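Local coordinates for tail spike protein gp49 (Pseudomonas phage LKA1, PDB 4RU4) that probably cleaves the O-specific polysaccharide of the Pseudomonas cell surface as a lyase, serving the phage as its trimeric tailspike during entry into the host, at residues Tyr340-Gln352 / Tyr358-Val372. Residues are numbered along the deposited sequence; the frame is centred on the assembly and turned at random.
With CA (calcium ion), chain C.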
loop_
_atom_site.group_PDB
_atom_site.type_symbol
_atom_site.label_atom_id
_atom_site.label_comp_id
_atom_site.label_asym_id
_atom_site.label_seq_id
_atom_site.Cartn_x
_atom_site.Cartn_y
_atom_site.Cartn_z
ATOM N N TYR B 340 -8.147 -3.181 -6.332
ATOM C CA TYR B 340 -8.382 -3.290 -4.878
ATOM C C TYR B 340 -7.007 -3.136 -4.209
ATOM O O TYR B 340 -6.024 -3.732 -4.650
ATOM C CB TYR B 340 -9.001 -4.652 -4.489
ATOM C CG TYR B 340 -10.457 -4.837 -4.898
ATOM C CD1 TYR B 340 -10.798 -5.162 -6.195
ATOM C CD2 TYR B 340 -11.491 -4.694 -3.969
ATOM C CE1 TYR B 340 -12.149 -5.316 -6.581
ATOM C CE2 TYR B 340 -12.835 -4.860 -4.349
ATOM C CZ TYR B 340 -13.142 -5.170 -5.649
ATOM O OH TYR B 340 -14.449 -5.314 -6.043
ATOM N N GLU B 341 -6.934 -2.352 -3.138
ATOM C CA GLU B 341 -5.673 -2.098 -2.453
ATOM C C GLU B 341 -5.942 -2.083 -0.946
ATOM O O GLU B 341 -6.932 -1.493 -0.505
ATOM C CB GLU B 341 -5.127 -0.725 -2.887
ATOM C CG GLU B 341 -4.859 -0.715 -4.407
ATOM C CD GLU B 341 -4.546 0.645 -5.015
ATOM O OE1 GLU B 341 -4.553 1.658 -4.284
ATOM O OE2 GLU B 341 -4.322 0.683 -6.258
ATOM N N ASN B 342 -5.077 -2.752 -0.188
ATOM C CA ASN B 342 -5.194 -2.785 1.269
ATOM C C ASN B 342 -6.557 -3.271 1.720
ATOM O O ASN B 342 -7.124 -2.697 2.638
ATOM C CB ASN B 342 -4.943 -1.415 1.885
ATOM C CG ASN B 342 -3.581 -0.837 1.512
ATOM O OD1 ASN B 342 -3.495 0.261 0.982
ATOM N ND2 ASN B 342 -2.531 -1.560 1.805
ATOM N N CYS B 343 -7.069 -4.312 1.072
ATOM C CA CYS B 343 -8.363 -4.888 1.422
ATOM C C CYS B 343 -8.206 -6.280 2.009
ATOM O O CYS B 343 -7.319 -7.046 1.589
ATOM C CB CYS B 343 -9.261 -4.964 0.171
ATOM S SG CYS B 343 -9.839 -3.334 -0.393
ATOM N N THR B 344 -9.065 -6.609 2.970
ATOM C CA THR B 344 -9.226 -7.977 3.422
ATOM C C THR B 344 -10.420 -8.556 2.652
ATOM O O THR B 344 -11.544 -8.046 2.740
ATOM C CB THR B 344 -9.478 -8.038 4.952
ATOM O OG1 THR B 344 -8.379 -7.416 5.637
ATOM C CG2 THR B 344 -9.629 -9.517 5.437
ATOM N N ILE B 345 -10.166 -9.595 1.862
ATOM C CA ILE B 345 -11.200 -10.172 1.002
ATOM C C ILE B 345 -11.437 -11.633 1.367
ATOM O O ILE B 345 -10.614 -12.502 1.064
ATOM C CB ILE B 345 -10.810 -10.055 -0.508
ATOM C CG1 ILE B 345 -10.509 -8.584 -0.863
ATOM C CG2 ILE B 345 -11.921 -10.658 -1.437
ATOM C CD1 ILE B 345 -9.926 -8.367 -2.275
ATOM N N TYR B 346 -12.544 -11.903 2.063
ATOM C CA TYR B 346 -12.907 -13.281 2.352
ATOM C C TYR B 346 -13.755 -13.792 1.213
ATOM O O TYR B 346 -14.806 -13.214 0.945
ATOM C CB TYR B 346 -13.753 -13.348 3.625
ATOM C CG TYR B 346 -12.981 -12.941 4.865
ATOM C CD1 TYR B 346 -12.148 -13.837 5.497
ATOM C CD2 TYR B 346 -13.105 -11.651 5.403
ATOM C CE1 TYR B 346 -11.452 -13.480 6.681
ATOM C CE2 TYR B 346 -12.437 -11.281 6.564
ATOM C CZ TYR B 346 -11.601 -12.199 7.199
ATOM O OH TYR B 346 -10.927 -11.835 8.350
ATOM N N GLY B 347 -13.322 -14.870 0.553
ATOM C CA GLY B 347 -14.185 -15.508 -0.439
ATOM C C GLY B 347 -13.756 -15.221 -1.872
ATOM O O GLY B 347 -14.547 -15.378 -2.798
ATOM N N GLY B 348 -12.506 -14.803 -2.063
ATOM C CA GLY B 348 -11.950 -14.786 -3.406
ATOM C C GLY B 348 -12.097 -13.498 -4.192
ATOM O O GLY B 348 -12.892 -12.607 -3.847
ATOM N N ALA B 349 -11.334 -13.403 -5.276
ATOM C CA ALA B 349 -11.311 -12.190 -6.076
ATOM C C ALA B 349 -11.167 -12.537 -7.571
ATOM O O ALA B 349 -10.994 -13.708 -7.934
ATOM C CB ALA B 349 -10.172 -11.275 -5.607
ATOM N N THR B 350 -11.237 -11.532 -8.443
ATOM C CA THR B 350 -11.249 -11.845 -9.868
ATOM C C THR B 350 -10.462 -10.856 -10.730
ATOM O O THR B 350 -10.385 -9.665 -10.430
ATOM C CB THR B 350 -12.717 -11.918 -10.429
ATOM O OG1 THR B 350 -12.703 -12.400 -11.785
ATOM C CG2 THR B 350 -13.327 -10.537 -10.448
ATOM N N TRP B 351 -9.887 -11.381 -11.807
ATOM C CA TRP B 351 -9.278 -10.579 -12.858
ATOM C C TRP B 351 -10.219 -10.659 -14.059
ATOM O O TRP B 351 -10.457 -11.751 -14.565
ATOM C CB TRP B 351 -7.976 -11.251 -13.277
ATOM C CG TRP B 351 -6.739 -10.955 -12.488
ATOM C CD1 TRP B 351 -6.421 -9.808 -11.789
ATOM C CD2 TRP B 351 -5.622 -11.835 -12.348
ATOM N NE1 TRP B 351 -5.150 -9.929 -11.243
ATOM C CE2 TRP B 351 -4.633 -11.151 -11.600
ATOM C CE3 TRP B 351 -5.347 -13.121 -12.830
ATOM C CZ2 TRP B 351 -3.403 -11.716 -11.299
ATOM C CZ3 TRP B 351 -4.112 -13.685 -12.539
ATOM C CH2 TRP B 351 -3.160 -12.983 -11.775
ATOM N N GLN B 352 -10.720 -9.519 -14.528
ATOM C CA GLN B 352 -11.547 -9.446 -15.720
ATOM C C GLN B 352 -11.245 -8.095 -16.387
ATOM O O GLN B 352 -10.821 -7.152 -15.719
ATOM C CB GLN B 352 -13.043 -9.498 -15.339
ATOM C CG GLN B 352 -13.412 -10.679 -14.470
ATOM C CD GLN B 352 -14.905 -10.924 -14.357
ATOM O OE1 GLN B 352 -15.676 -10.548 -15.237
ATOM N NE2 GLN B 352 -15.319 -11.600 -13.264
ATOM N N TYR B 358 -4.491 -6.210 -7.763
ATOM C CA TYR B 358 -4.742 -6.334 -6.326
ATOM C C TYR B 358 -3.412 -6.045 -5.647
ATOM O O TYR B 358 -2.399 -6.657 -6.002
ATOM C CB TYR B 358 -5.229 -7.756 -5.981
ATOM C CG TYR B 358 -6.612 -7.991 -6.503
ATOM C CD1 TYR B 358 -6.816 -8.333 -7.831
ATOM C CD2 TYR B 358 -7.730 -7.806 -5.682
ATOM C CE1 TYR B 358 -8.118 -8.519 -8.342
ATOM C CE2 TYR B 358 -9.020 -7.964 -6.178
ATOM C CZ TYR B 358 -9.205 -8.332 -7.512
ATOM O OH TYR B 358 -10.478 -8.481 -8.029
ATOM N N ARG B 359 -3.393 -5.115 -4.690
ATOM C CA ARG B 359 -2.140 -4.695 -4.059
ATOM C C ARG B 359 -2.258 -4.747 -2.548
ATOM O O ARG B 359 -3.134 -4.086 -1.977
ATOM C CB ARG B 359 -1.789 -3.260 -4.438
ATOM C CG ARG B 359 -1.762 -2.998 -5.945
ATOM C CD ARG B 359 -1.487 -1.517 -6.220
ATOM N NE ARG B 359 -1.027 -1.300 -7.592
ATOM C CZ ARG B 359 -1.721 -0.697 -8.555
ATOM N NH1 ARG B 359 -2.932 -0.198 -8.318
ATOM N NH2 ARG B 359 -1.186 -0.569 -9.768
ATOM N N HIS B 360 -1.360 -5.494 -1.907
ATOM C CA HIS B 360 -1.373 -5.571 -0.440
ATOM C C HIS B 360 -2.756 -5.948 0.088
ATOM O O HIS B 360 -3.197 -5.416 1.118
ATOM C CB HIS B 360 -0.883 -4.245 0.166
ATOM C CG HIS B 360 0.619 -4.094 0.143
ATOM N ND1 HIS B 360 1.265 -2.887 0.327
ATOM C CD2 HIS B 360 1.597 -5.016 -0.043
ATOM C CE1 HIS B 360 2.574 -3.071 0.248
ATOM N NE2 HIS B 360 2.803 -4.355 0.041
ATOM N N CYS B 361 -3.426 -6.865 -0.615
ATOM C CA CYS B 361 -4.659 -7.466 -0.114
ATOM C C CYS B 361 -4.407 -8.795 0.582
ATOM O O CYS B 361 -3.453 -9.521 0.256
ATOM C CB CYS B 361 -5.638 -7.719 -1.258
ATOM S SG CYS B 361 -6.210 -6.181 -1.988
ATOM N N THR B 362 -5.288 -9.137 1.521
ATOM C CA THR B 362 -5.319 -10.491 2.065
ATOM C C THR B 362 -6.593 -11.116 1.507
ATOM O O THR B 362 -7.683 -10.532 1.647
ATOM C CB THR B 362 -5.375 -10.467 3.618
ATOM O OG1 THR B 362 -4.299 -9.650 4.098
ATOM C CG2 THR B 362 -5.240 -11.865 4.214
ATOM N N ILE B 363 -6.468 -12.286 0.880
ATOM C CA ILE B 363 -7.601 -12.889 0.159
ATOM C C ILE B 363 -7.700 -14.368 0.509
ATOM O O ILE B 363 -6.697 -15.090 0.411
ATOM C CB ILE B 363 -7.446 -12.737 -1.399
ATOM C CG1 ILE B 363 -6.929 -11.336 -1.781
ATOM C CG2 ILE B 363 -8.789 -13.067 -2.111
ATOM C CD1 ILE B 363 -6.638 -11.143 -3.298
ATOM N N THR B 364 -8.879 -14.822 0.944
ATOM C CA THR B 364 -9.106 -16.246 1.151
ATOM C C THR B 364 -9.902 -16.878 0.007
ATOM O O THR B 364 -10.406 -16.186 -0.860
ATOM C CB THR B 364 -9.867 -16.535 2.453
ATOM O OG1 THR B 364 -11.186 -15.991 2.349
ATOM C CG2 THR B 364 -9.159 -15.948 3.651
ATOM N N ASN B 365 -10.010 -18.210 0.010
ATOM C CA ASN B 365 -10.642 -18.931 -1.104
ATOM C C ASN B 365 -12.154 -18.787 -1.184
ATOM O O ASN B 365 -12.846 -18.570 -0.168
ATOM C CB ASN B 365 -10.309 -20.422 -0.982
ATOM C CG ASN B 365 -10.767 -21.018 0.364
ATOM O OD1 ASN B 365 -10.137 -20.791 1.411
ATOM N ND2 ASN B 365 -11.838 -21.808 0.329
ATOM N N ALA B 366 -12.659 -18.910 -2.399
ATOM C CA ALA B 366 -14.056 -19.208 -2.657
ATOM C C ALA B 366 -14.302 -20.717 -2.463
ATOM O O ALA B 366 -13.357 -21.476 -2.178
ATOM C CB ALA B 366 -14.427 -18.797 -4.073
ATOM N N SER B 367 -15.540 -21.161 -2.671
ATOM C CA SER B 367 -15.895 -22.524 -2.270
ATOM C C SER B 367 -15.139 -23.579 -3.039
ATOM O O SER B 367 -14.827 -24.645 -2.496
ATOM C CB SER B 367 -17.401 -22.794 -2.367
ATOM O OG SER B 367 -17.818 -22.805 -3.699
ATOM N N GLY B 368 -14.815 -23.266 -4.292
ATOM C CA GLY B 368 -14.082 -24.182 -5.133
ATOM C C GLY B 368 -12.639 -24.403 -4.718
ATOM O O GLY B 368 -12.011 -25.331 -5.203
ATOM N N GLY B 369 -12.100 -23.557 -3.845
ATOM C CA GLY B 369 -10.732 -23.749 -3.381
ATOM C C GLY B 369 -9.733 -22.810 -4.037
ATOM O O GLY B 369 -8.594 -22.672 -3.573
ATOM N N TRP B 370 -10.135 -22.182 -5.130
ATOM C CA TRP B 370 -9.292 -21.188 -5.793
ATOM C C TRP B 370 -9.380 -19.868 -5.017
ATOM O O TRP B 370 -10.248 -19.707 -4.152
ATOM C CB TRP B 370 -9.729 -20.979 -7.251
ATOM C CG TRP B 370 -11.231 -20.784 -7.422
ATOM C CD1 TRP B 370 -12.158 -21.750 -7.754
ATOM C CD2 TRP B 370 -11.964 -19.559 -7.276
ATOM N NE1 TRP B 370 -13.424 -21.189 -7.821
ATOM C CE2 TRP B 370 -13.334 -19.853 -7.531
ATOM C CE3 TRP B 370 -11.600 -18.244 -6.948
ATOM C CZ2 TRP B 370 -14.337 -18.878 -7.482
ATOM C CZ3 TRP B 370 -12.602 -17.267 -6.888
ATOM C CH2 TRP B 370 -13.954 -17.594 -7.160
ATOM N N ILE B 371 -8.458 -18.943 -5.295
ATOM C CA ILE B 371 -8.430 -17.660 -4.593
ATOM C C ILE B 371 -8.637 -16.488 -5.545
ATOM O O ILE B 371 -9.362 -15.537 -5.236
ATOM C CB ILE B 371 -7.092 -17.471 -3.832
ATOM C CG1 ILE B 371 -6.885 -18.611 -2.831
ATOM C CG2 ILE B 371 -7.047 -16.107 -3.099
ATOM C CD1 ILE B 371 -5.511 -18.586 -2.165
ATOM N N VAL B 372 -8.000 -16.557 -6.717
ATOM C CA VAL B 372 -8.197 -15.535 -7.722
ATOM C C VAL B 372 -8.645 -16.240 -8.985
ATOM O O VAL B 372 -7.972 -17.157 -9.428
ATOM C CB VAL B 372 -6.893 -14.754 -8.027
ATOM C CG1 VAL B 372 -7.149 -13.796 -9.202
ATOM C CG2 VAL B 372 -6.429 -13.998 -6.751
HETATM CA CA CA C . -12.251 -27.854 -4.449
HETATM O O HOH W 1 0.161 -0.940 1.717
HETATM O O HOH W 2 -5.631 -7.234 4.669
HETATM O O HOH W 3 -14.644 -27.758 -3.600
HETATM O O HOH W 4 -12.534 -28.354 -6.863
HETATM O O HOH W 5 -11.688 -27.471 -2.081
HETATM O O HOH W 6 -12.183 -30.191 -4.017
#
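Tyr-340 and Tyr-358 run together as successive coils of a right-handed parallel beta-helix, the pectin lyase-like fold, repeat each other. Their ring planes differ by 3° yet the rings overlap little, CD1 of Tyr-340 coming 3.3 Å from CE2 of Tyr-358. With CG turned beside the backbone N (chi1 -70°), the Tyr-358 ring reaches across the coil interior; its OH donates to Thr-350 O at 2.7 Å, and CB of Ala-349 rests 3.6 Å from its CE2. Ile-345 CD1 meets the same ring at its edge, while Val-372 CG1 sits over a face of Trp-351, a CH-pi contact. This inner side is the tight part. Backbone hydrogen bonds between the parallel strands join the coils, among them Ile-345 N to Thr-362 O at 2.7 Å.

On the other face polar groups and water take over. Glu-341 OE2 accepts from Arg-359 NH1 at 2.6 Å, the guanidinium turned 71° from the carboxylate, and Arg-314 holds OE1. A water links the hydroxyls of Thr-362 and Thr-344, the latter also bonded to Asn-310 of the second subunit. At the turn between strands another joins Asn-342 ND2 to His-360 ND1, and His-360 bonds Asp-385 of that subunit. The Ala-366 to Gly-369 turn is looser, its last three residues not touching 340-352: Gly-368 O binds calcium alongside four waters and Asp-394. Strands 317-320 and 388-390 flank 344-345 and 362-364, and strand 380-385 continues beyond 356-359.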